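Local atomic coordinates of immunomodulatory active chitinase (Trichuris suis, PDB entry 6G9C), a protein that probably binds and hydrolyses chitin as a family 18 glycoside hydrolase and displays immunomodulatory properties in inflammatory lung disease. Residues 36-41 with 64-69; 197-202 with 256-261; 228-233 with 277-282. One frame throughout, in Å; residues are numbered along the deposited sequence.

Overall arrangement
From the N terminus, contact 1 comes first. It pairs strand 34-40 with strand 64-72 and closes a loop of 22 residues without helix or strand. This loop is complete before contact 2 opens. Contacts 2 and 3 cross, because their segments alternate along the chain. Contact 2 joins helix 196-202, which follows strand 187-193, to helix 251-261. Contact 3 lays loop 228-233, after strand 214-218, against the end of strand 268-281. Helix 251-261 and strand 268-281 are consecutive, but the two contacts do not touch. Contact 1 is in the TIM-barrel wall, contact 2 among the helices around it, and contact 3 beside antiparallel strand 340-343.

Contact 1 (36-41 with 64-69); sequences GCYFTN and YIFYAF
Gly-36 to Thr-40 run parallel to Tyr-64 to Ala-68, one residue opposite one, and the two strand axes come within 4.5 Å. They are the first two strands of the family 18 TIM barrel. Cys-37 and Phe-39 each give their N and their O to the partner strand, in the parallel pattern, and Asn-41 N bonds Ala-68 O at the end. Strand 36-40 is paired on its other side with strand 364-368.

Side chains divide between the two faces. Tyr-38, Thr-40, Phe-66 and Ala-68 share the face turned to the barrel interior. The Tyr-38 and Phe-66 rings form an offset stack, with centroids 4.9 Å apart and planes at 22°. Phe-66 CB lies over the Tyr-38 face, 3.6 Å from the centroid, as a CH-pi contact. Beyond the stack, Tyr-38 OH bonds Asp-149, which lies in the DxxDxDxE sequence motif of the family, and Asn-216. Gly-36 CA meets the edge of the Phe-66 ring. Ala-68 is followed by a cis peptide to Phe-69, a feature known in family 18 chitinases.

Cys-37, Phe-39, Ile-65 and Tyr-67 face the surrounding helices. Cys-37 is tied to Cys-62 by a disulfide. Phe-39 and Tyr-67 lie side by side and point the same way. Both have CG anti to the backbone N (Phe-39 chi1 175°), and their rings meet obliquely, with Phe-39 CE1 3.4 Å from Tyr-67 CE2. Helix 85-94 packs against Tyr-67. The Tyr-67 hydroxyl bonds Asp-85 at the helix start, and Tyr-67 OH also rests 3.4 Å from Asn-41 CB.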
loop_
_atom_site.group_PDB
_atom_site.type_symbol
_atom_site.label_atom_id
_atom_site.label_comp_id
_atom_site.label_asym_id
_atom_site.label_seq_id
_atom_site.Cartn_x
_atom_site.Cartn_y
_atom_site.Cartn_z
ATOM N N GLY A 36 -5.128 10.023 -16.660
ATOM C CA GLY A 36 -4.476 10.636 -15.512
ATOM C C GLY A 36 -5.284 11.723 -14.826
ATOM O O GLY A 36 -6.154 12.335 -15.449
ATOM N N CYS A 37 -4.999 11.983 -13.549
ATOM C CA CYS A 37 -5.706 12.994 -12.773
ATOM C C CYS A 37 -4.738 13.675 -11.830
ATOM O O CYS A 37 -4.013 12.990 -11.107
ATOM C CB CYS A 37 -6.832 12.379 -11.924
ATOM S SG CYS A 37 -8.052 11.453 -12.854
ATOM N N TYR A 38 -4.787 15.002 -11.764
ATOM C CA TYR A 38 -3.992 15.731 -10.780
ATOM C C TYR A 38 -4.779 15.950 -9.488
ATOM O O TYR A 38 -5.899 16.478 -9.503
ATOM C CB TYR A 38 -3.531 17.073 -11.327
ATOM C CG TYR A 38 -2.305 16.959 -12.211
ATOM C CD1 TYR A 38 -2.424 16.559 -13.536
ATOM C CD2 TYR A 38 -1.031 17.201 -11.705
ATOM C CE1 TYR A 38 -1.288 16.430 -14.351
ATOM C CE2 TYR A 38 0.106 17.088 -12.519
ATOM C CZ TYR A 38 -0.040 16.686 -13.837
ATOM O OH TYR A 38 1.058 16.546 -14.678
ATOM N N PHE A 39 -4.186 15.516 -8.379
ATOM C CA PHE A 39 -4.568 15.906 -7.029
ATOM C C PHE A 39 -3.761 17.139 -6.632
ATOM O O PHE A 39 -2.581 17.248 -6.989
ATOM C CB PHE A 39 -4.282 14.736 -6.075
ATOM C CG PHE A 39 -4.532 15.044 -4.623
ATOM C CD1 PHE A 39 -3.542 15.611 -3.832
ATOM C CD2 PHE A 39 -5.760 14.746 -4.050
ATOM C CE1 PHE A 39 -3.775 15.889 -2.500
ATOM C CE2 PHE A 39 -6.002 15.024 -2.715
ATOM C CZ PHE A 39 -5.020 15.595 -1.944
ATOM N N THR A 40 -4.382 18.071 -5.894
ATOM C CA THR A 40 -3.687 19.278 -5.449
ATOM C C THR A 40 -3.742 19.398 -3.930
ATOM O O THR A 40 -4.819 19.287 -3.329
ATOM C CB THR A 40 -4.245 20.564 -6.096
ATOM O OG1 THR A 40 -5.578 20.818 -5.624
ATOM C CG2 THR A 40 -4.248 20.456 -7.625
ATOM N N ASN A 41 -2.585 19.666 -3.311
ATOM C CA ASN A 41 -2.518 19.650 -1.852
ATOM C C ASN A 41 -2.953 20.978 -1.209
ATOM O O ASN A 41 -2.806 21.137 0.014
ATOM C CB ASN A 41 -1.105 19.230 -1.375
ATOM C CG ASN A 41 -0.002 20.145 -1.865
ATOM O OD1 ASN A 41 -0.259 21.165 -2.491
ATOM N ND2 ASN A 41 1.257 19.781 -1.567
ATOM N N TYR A 64 -3.553 6.884 -13.210
ATOM C CA TYR A 64 -2.436 7.594 -12.622
ATOM C C TYR A 64 -2.977 8.815 -11.896
ATOM O O TYR A 64 -3.725 9.606 -12.480
ATOM C CB TYR A 64 -1.435 8.036 -13.698
ATOM C CG TYR A 64 -0.952 6.931 -14.612
ATOM C CD1 TYR A 64 -1.659 6.589 -15.757
ATOM C CD2 TYR A 64 0.226 6.244 -14.337
ATOM C CE1 TYR A 64 -1.212 5.578 -16.601
ATOM C CE2 TYR A 64 0.688 5.232 -15.178
ATOM C CZ TYR A 64 -0.033 4.911 -16.305
ATOM O OH TYR A 64 0.416 3.913 -17.136
ATOM N N ILE A 65 -2.595 8.975 -10.634
ATOM C CA ILE A 65 -2.824 10.221 -9.912
ATOM C C ILE A 65 -1.491 10.946 -9.820
ATOM O O ILE A 65 -0.485 10.348 -9.424
ATOM C CB ILE A 65 -3.410 9.982 -8.514
ATOM C CG1 ILE A 65 -4.890 9.562 -8.618
ATOM C CG2 ILE A 65 -3.256 11.248 -7.670
ATOM C CD1 ILE A 65 -5.420 9.010 -7.331
ATOM N N PHE A 66 -1.487 12.229 -10.176
ATOM C CA PHE A 66 -0.295 13.070 -10.073
ATOM C C PHE A 66 -0.481 13.993 -8.876
ATOM O O PHE A 66 -1.479 14.720 -8.797
ATOM C CB PHE A 66 -0.068 13.875 -11.354
ATOM C CG PHE A 66 0.108 13.019 -12.570
ATOM C CD1 PHE A 66 -0.993 12.577 -13.288
ATOM C CD2 PHE A 66 1.375 12.627 -12.981
ATOM C CE1 PHE A 66 -0.843 11.763 -14.392
ATOM C CE2 PHE A 66 1.537 11.817 -14.094
ATOM C CZ PHE A 66 0.423 11.376 -14.791
ATOM N N TYR A 67 0.462 13.944 -7.936
ATOM C CA TYR A 67 0.343 14.696 -6.690
ATOM C C TYR A 67 1.039 16.047 -6.842
ATOM O O TYR A 67 2.276 16.117 -6.862
ATOM C CB TYR A 67 0.926 13.891 -5.534
ATOM C CG TYR A 67 0.553 14.442 -4.183
ATOM C CD1 TYR A 67 1.149 15.604 -3.698
ATOM C CD2 TYR A 67 -0.424 13.821 -3.393
ATOM C CE1 TYR A 67 0.809 16.124 -2.467
ATOM C CE2 TYR A 67 -0.769 14.341 -2.154
ATOM C CZ TYR A 67 -0.152 15.494 -1.702
ATOM O OH TYR A 67 -0.479 16.018 -0.478
ATOM N N ALA A 68 0.249 17.121 -6.935
ATOM C CA ALA A 68 0.780 18.480 -7.043
ATOM C C ALA A 68 0.674 19.191 -5.697
ATOM O O ALA A 68 -0.428 19.297 -5.144
ATOM C CB ALA A 68 0.025 19.262 -8.121
ATOM N N PHE A 69 1.797 19.698 -5.157
ATOM C CA PHE A 69 3.185 19.571 -5.647
ATOM C C PHE A 69 4.118 19.292 -4.475
ATOM O O PHE A 69 3.822 19.657 -3.333
ATOM C CB PHE A 69 3.693 20.858 -6.304
ATOM C CG PHE A 69 3.017 21.217 -7.591
ATOM C CD1 PHE A 69 3.307 20.530 -8.757
ATOM C CD2 PHE A 69 2.126 22.288 -7.639
ATOM C CE1 PHE A 69 2.693 20.882 -9.958
ATOM C CE2 PHE A 69 1.502 22.650 -8.830
ATOM C CZ PHE A 69 1.787 21.936 -9.993
#

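Contact 2 (197-202 with 256-261); sequences KTVDAG and KYWSDK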
loop_
_atom_site.group_PDB
_atom_site.type_symbol
_atom_site.label_atom_id
_atom_site.label_comp_id
_atom_site.label_asym_id
_atom_site.label_seq_id
_atom_site.Cartn_x
_atom_site.Cartn_y
_atom_site.Cartn_z
ATOM N N LYS A 197 5.951 27.893 -29.962
ATOM C CA LYS A 197 7.193 28.646 -29.816
ATOM C C LYS A 197 7.957 28.201 -28.577
ATOM O O LYS A 197 9.189 28.091 -28.605
ATOM C CB LYS A 197 6.902 30.143 -29.737
ATOM C CG LYS A 197 6.033 30.684 -30.851
ATOM C CD LYS A 197 6.870 31.150 -32.031
ATOM C CE LYS A 197 6.294 32.426 -32.642
ATOM N NZ LYS A 197 4.889 32.259 -33.127
ATOM N N THR A 198 7.237 27.960 -27.481
ATOM C CA THR A 198 7.863 27.466 -26.259
ATOM C C THR A 198 8.422 26.065 -26.461
ATOM O O THR A 198 9.525 25.755 -25.991
ATOM C CB THR A 198 6.849 27.490 -25.114
ATOM O OG1 THR A 198 6.367 28.829 -24.951
ATOM C CG2 THR A 198 7.477 27.018 -23.812
ATOM N N VAL A 199 7.678 25.208 -27.170
ATOM C CA VAL A 199 8.159 23.859 -27.469
ATOM C C VAL A 199 9.450 23.931 -28.273
ATOM O O VAL A 199 10.431 23.239 -27.975
ATOM C CB VAL A 199 7.078 23.056 -28.221
ATOM C CG1 VAL A 199 7.617 21.700 -28.655
ATOM C CG2 VAL A 199 5.837 22.898 -27.379
ATOM N N ASP A 200 9.469 24.791 -29.293
ATOM C CA ASP A 200 10.656 24.969 -30.123
ATOM C C ASP A 200 11.866 25.375 -29.293
ATOM O O ASP A 200 12.972 24.854 -29.484
ATOM C CB ASP A 200 10.382 26.025 -31.194
ATOM C CG ASP A 200 9.879 25.427 -32.482
ATOM O OD1 ASP A 200 9.575 24.216 -32.494
ATOM O OD2 ASP A 200 9.804 26.166 -33.488
ATOM N N ALA A 201 11.673 26.310 -28.363
ATOM C CA ALA A 201 12.801 26.899 -27.658
ATOM C C ALA A 201 13.362 25.960 -26.598
ATOM O O ALA A 201 14.583 25.907 -26.398
ATOM C CB ALA A 201 12.379 28.219 -27.020
ATOM N N GLY A 202 12.495 25.208 -25.915
ATOM C CA GLY A 202 12.888 24.573 -24.670
ATOM C C GLY A 202 13.035 23.064 -24.658
ATOM O O GLY A 202 13.667 22.516 -23.748
ATOM N N LYS A 256 -0.877 18.094 -32.400
ATOM C CA LYS A 256 -0.287 17.767 -33.690
ATOM C C LYS A 256 1.134 18.297 -33.795
ATOM O O LYS A 256 1.983 17.670 -34.437
ATOM C CB LYS A 256 -1.147 18.326 -34.826
ATOM C CG LYS A 256 -0.574 18.111 -36.221
ATOM C CD LYS A 256 -1.524 18.635 -37.289
ATOM C CE LYS A 256 -1.176 18.092 -38.666
ATOM N NZ LYS A 256 0.160 18.558 -39.125
ATOM N N TYR A 257 1.416 19.442 -33.168
ATOM C CA TYR A 257 2.764 19.994 -33.243
ATOM C C TYR A 257 3.766 19.101 -32.517
ATOM O O TYR A 257 4.852 18.828 -33.038
ATOM C CB TYR A 257 2.805 21.415 -32.677
ATOM C CG TYR A 257 4.119 22.107 -32.995
ATOM C CD1 TYR A 257 4.390 22.561 -34.276
ATOM C CD2 TYR A 257 5.102 22.267 -32.021
ATOM C CE1 TYR A 257 5.599 23.179 -34.581
ATOM C CE2 TYR A 257 6.310 22.883 -32.317
ATOM C CZ TYR A 257 6.543 23.334 -33.597
ATOM O OH TYR A 257 7.729 23.944 -33.896
ATOM N N TRP A 258 3.420 18.640 -31.312
ATOM C CA TRP A 258 4.297 17.710 -30.605
ATOM C C TRP A 258 4.542 16.454 -31.432
ATOM O O TRP A 258 5.678 15.964 -31.507
ATOM C CB TRP A 258 3.704 17.359 -29.244
ATOM C CG TRP A 258 4.082 18.345 -28.200
ATOM C CD1 TRP A 258 3.416 19.492 -27.877
ATOM C CD2 TRP A 258 5.225 18.282 -27.334
ATOM N NE1 TRP A 258 4.073 20.147 -26.862
ATOM C CE2 TRP A 258 5.191 19.432 -26.517
ATOM C CE3 TRP A 258 6.269 17.363 -27.167
ATOM C CZ2 TRP A 258 6.160 19.688 -25.548
ATOM C CZ3 TRP A 258 7.235 17.620 -26.196
ATOM C CH2 TRP A 258 7.171 18.773 -25.403
ATOM N N SER A 259 3.494 15.933 -32.075
ATOM C CA SER A 259 3.663 14.815 -32.998
ATOM C C SER A 259 4.613 15.183 -34.131
ATOM O O SER A 259 5.564 14.444 -34.425
ATOM C CB SER A 259 2.308 14.386 -33.552
ATOM O OG SER A 259 2.429 13.251 -34.396
ATOM N N ASP A 260 4.376 16.333 -34.778
ATOM C CA ASP A 260 5.216 16.726 -35.909
ATOM C C ASP A 260 6.672 16.898 -35.491
ATOM O O ASP A 260 7.578 16.724 -36.313
ATOM C CB ASP A 260 4.702 18.024 -36.542
ATOM C CG ASP A 260 3.433 17.826 -37.356
ATOM O OD1 ASP A 260 3.161 16.687 -37.802
ATOM O OD2 ASP A 260 2.713 18.828 -37.565
ATOM N N LYS A 261 6.912 17.229 -34.222
ATOM C CA LYS A 261 8.260 17.440 -33.715
ATOM C C LYS A 261 8.953 16.145 -33.315
ATOM O O LYS A 261 10.151 16.173 -33.018
ATOM C CB LYS A 261 8.224 18.393 -32.521
ATOM C CG LYS A 261 7.815 19.804 -32.897
ATOM C CD LYS A 261 9.000 20.606 -33.376
ATOM C CE LYS A 261 9.966 20.889 -32.236
ATOM N NZ LYS A 261 11.084 21.767 -32.701
HETATM O O HOH W 1 12.878 22.232 -30.245
#
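Asp-200 OD1 is gripped by two groups of segment 256-261, the hydroxyl of Tyr-257 and the ammonium of Lys-261. Lys-261 NZ forms a salt bridge to Asp-200 OD1 at 2.9 Å and approaches from above the carboxylate plane. Tyr-257 OH donates to the same oxygen. The modelled separation of Tyr-257 OH from Asp-200 OD1, 2.3 Å, is very short, so its exact value is doubtful. The oxygen lies at the edge of the tyrosine ring, in its plane.

Lys-261 reaches the acid through a chain bent at chi2 (-85°) and chi3. Its CG rides over one face of Tyr-257. A water links the segments a second time: bonded to Asp-200 O, it also accepts from Lys-261 NZ, at 3.1 Å.

Beside the polar group, Val-199 packs on Trp-258. Val-199 CG1 stands over the six-membered ring, 4.2 Å from its centroid, and Val-199 CG2 lies 3.6 Å from Trp-258 CE2. The indole NE1 is bonded to Ser-193 O, which anchors the ring to strand 187-193.

Two helices around the TIM barrel are thus joined by the buried Val-199 and Trp-258 pair next to a salt bridge. The nearby ammonium would probably stabilise the carboxylate as the anion.

Contact 3 (228-233 with 277-282); sequences TQTGIN and RGWTLS. With EDO (1,2-ethanediol), chain D.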
loop_
_atom_site.group_PDB
_atom_site.type_symbol
_atom_site.label_atom_id
_atom_site.label_comp_id
_atom_site.label_asym_id
_atom_site.label_seq_id
_atom_site.Cartn_x
_atom_site.Cartn_y
_atom_site.Cartn_z
ATOM N N THR A 228 -7.164 41.505 -22.635
ATOM C CA THR A 228 -8.171 42.557 -22.547
ATOM C C THR A 228 -9.480 42.215 -23.264
ATOM O O THR A 228 -10.321 43.106 -23.421
ATOM C CB THR A 228 -7.609 43.871 -23.113
ATOM O OG1 THR A 228 -7.324 43.706 -24.509
ATOM C CG2 THR A 228 -6.318 44.266 -22.384
ATOM N N GLN A 229 -9.662 40.971 -23.712
ATOM C CA GLN A 229 -10.921 40.545 -24.316
ATOM C C GLN A 229 -11.149 39.067 -24.029
ATOM O O GLN A 229 -10.207 38.308 -23.779
ATOM C CB GLN A 229 -10.939 40.774 -25.824
ATOM C CG GLN A 229 -9.997 39.861 -26.570
ATOM C CD GLN A 229 -9.665 40.382 -27.947
ATOM O OE1 GLN A 229 -8.888 41.327 -28.093
ATOM N NE2 GLN A 229 -10.254 39.770 -28.970
ATOM N N THR A 230 -12.415 38.660 -24.096
ATOM C CA THR A 230 -12.758 37.280 -23.766
ATOM C C THR A 230 -12.257 36.314 -24.831
ATOM O O THR A 230 -12.131 36.661 -26.008
ATOM C CB THR A 230 -14.271 37.101 -23.613
ATOM O OG1 THR A 230 -14.903 37.326 -24.881
ATOM C CG2 THR A 230 -14.835 38.063 -22.567
ATOM N N GLY A 231 -12.006 35.078 -24.402
ATOM C CA GLY A 231 -11.487 34.044 -25.278
ATOM C C GLY A 231 -11.644 32.697 -24.607
ATOM O O GLY A 231 -12.145 32.595 -23.484
ATOM N N ILE A 232 -11.201 31.655 -25.312
ATOM C CA ILE A 232 -11.492 30.267 -24.944
ATOM C C ILE A 232 -10.300 29.670 -24.211
ATOM O O ILE A 232 -9.177 29.658 -24.739
ATOM C CB ILE A 232 -11.829 29.425 -26.184
ATOM C CG1 ILE A 232 -12.931 30.096 -27.019
ATOM C CG2 ILE A 232 -12.268 28.039 -25.758
ATOM C CD1 ILE A 232 -14.236 30.263 -26.274
ATOM N N ASN A 233 -10.546 29.142 -23.010
ATOM C CA ASN A 233 -9.472 28.552 -22.215
ATOM C C ASN A 233 -8.798 27.396 -22.956
ATOM O O ASN A 233 -7.567 27.342 -23.064
ATOM C CB ASN A 233 -10.028 28.094 -20.862
ATOM C CG ASN A 233 -8.945 27.518 -19.943
ATOM O OD1 ASN A 233 -7.855 28.080 -19.822
ATOM N ND2 ASN A 233 -9.246 26.395 -19.298
ATOM N N ARG A 277 -11.892 30.029 -16.988
ATOM C CA ARG A 277 -11.260 31.330 -16.794
ATOM C C ARG A 277 -12.253 32.419 -17.144
ATOM O O ARG A 277 -13.111 32.238 -18.014
ATOM C CB ARG A 277 -10.002 31.503 -17.643
ATOM C CG ARG A 277 -8.908 30.523 -17.271
ATOM C CD ARG A 277 -7.537 30.905 -17.817
ATOM N NE ARG A 277 -6.541 30.037 -17.189
ATOM C CZ ARG A 277 -5.989 30.265 -16.004
ATOM N NH1 ARG A 277 -6.278 31.375 -15.333
ATOM N NH2 ARG A 277 -5.125 29.390 -15.504
ATOM N N GLY A 278 -12.125 33.554 -16.470
ATOM C CA GLY A 278 -13.186 34.540 -16.466
ATOM C C GLY A 278 -12.687 35.964 -16.574
ATOM O O GLY A 278 -11.559 36.289 -16.192
ATOM N N TRP A 279 -13.577 36.817 -17.069
ATOM C CA TRP A 279 -13.377 38.250 -17.222
ATOM C C TRP A 279 -14.559 39.011 -16.628
ATOM O O TRP A 279 -15.662 38.476 -16.478
ATOM C CB TRP A 279 -13.271 38.646 -18.694
ATOM C CG TRP A 279 -12.050 38.161 -19.438
ATOM C CD1 TRP A 279 -10.934 38.890 -19.756
ATOM C CD2 TRP A 279 -11.858 36.861 -20.013
ATOM N NE1 TRP A 279 -10.051 38.114 -20.475
ATOM C CE2 TRP A 279 -10.599 36.868 -20.651
ATOM C CE3 TRP A 279 -12.628 35.694 -20.050
ATOM C CZ2 TRP A 279 -10.092 35.752 -21.308
ATOM C CZ3 TRP A 279 -12.122 34.587 -20.706
ATOM C CH2 TRP A 279 -10.857 34.626 -21.319
ATOM N N THR A 280 -14.330 40.295 -16.334
ATOM C CA THR A 280 -15.410 41.258 -16.147
ATOM C C THR A 280 -15.537 42.042 -17.446
ATOM O O THR A 280 -14.565 42.657 -17.900
ATOM C CB THR A 280 -15.135 42.193 -14.967
ATOM O OG1 THR A 280 -15.032 41.422 -13.762
ATOM C CG2 THR A 280 -16.236 43.228 -14.823
ATOM N N LEU A 281 -16.713 41.985 -18.059
ATOM C CA LEU A 281 -16.920 42.623 -19.350
ATOM C C LEU A 281 -16.888 44.140 -19.219
ATOM O O LEU A 281 -17.355 44.703 -18.224
ATOM C CB LEU A 281 -18.264 42.193 -19.938
ATOM C CG LEU A 281 -18.423 40.700 -20.230
ATOM C CD1 LEU A 281 -19.876 40.384 -20.513
ATOM C CD2 LEU A 281 -17.549 40.316 -21.412
ATOM N N SER A 282 -16.339 44.803 -20.241
ATOM C CA SER A 282 -16.444 46.256 -20.308
ATOM C C SER A 282 -17.877 46.694 -20.548
ATOM O O SER A 282 -18.286 47.761 -20.081
ATOM C CB SER A 282 -15.557 46.805 -21.422
ATOM O OG SER A 282 -14.223 46.389 -21.246
HETATM C C1 EDO D . -2.805 24.338 -14.485
HETATM O O1 EDO D . -1.485 24.615 -14.938
HETATM C C2 EDO D . -3.799 25.311 -15.116
HETATM O O2 EDO D . -3.359 26.658 -14.924
#
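With CG anti to the carbonyl carbon (chi1 -68°), Trp-279 lays its indole against the backbone of Gln-229 to Gly-231. Asn-233 has CG anti to its own backbone N (chi1 -177°), which places its amide beside Arg-277.

The indole packs flat against loop backbone. Thr-230 CA sits over the centre of the six-membered ring, 3.7 Å from the centroid, a CH-pi contact. Gln-229 O lies over the same ring system, nearer the rim. Trp-279 NE1 does not bond it, since the angle is poor; it donates to Glu-227 O instead. Gly-231 O comes obliquely to 3.2 Å from Trp-279 CH2. This carbonyl is buried and has no polar partner in the model. Thr-230 CG2 touches Leu-281 CD2 at 3.7 Å, so the methyl bridges tryptophan and leucine.

At the other end Asn-233 OD1 lies 3.5 Å from Arg-277 CD, at the edge of the guanidinium, in van der Waals contact. The amide and guanidinium planes are 69° apart. Asp-221 holds the polar ends of both: its backbone N bonds Asn-233 OD1 and its carboxylate forms a salt bridge with Arg-277 NE. An ethanediol, probably from the crystallisation liquor, also bonds Asp-221 and accepts a weak bond from Arg-277 NH2.

The contact packs a loop that follows barrel strand 214-218 on the extension of strand 268-281, roughly antiparallel to it. That strand pairs in parallel with 214-218 and 364-368, and antiparallel with 308-310 and 340-343. Trp-341 of strand 340-343 packs on both Thr-230 and Leu-281.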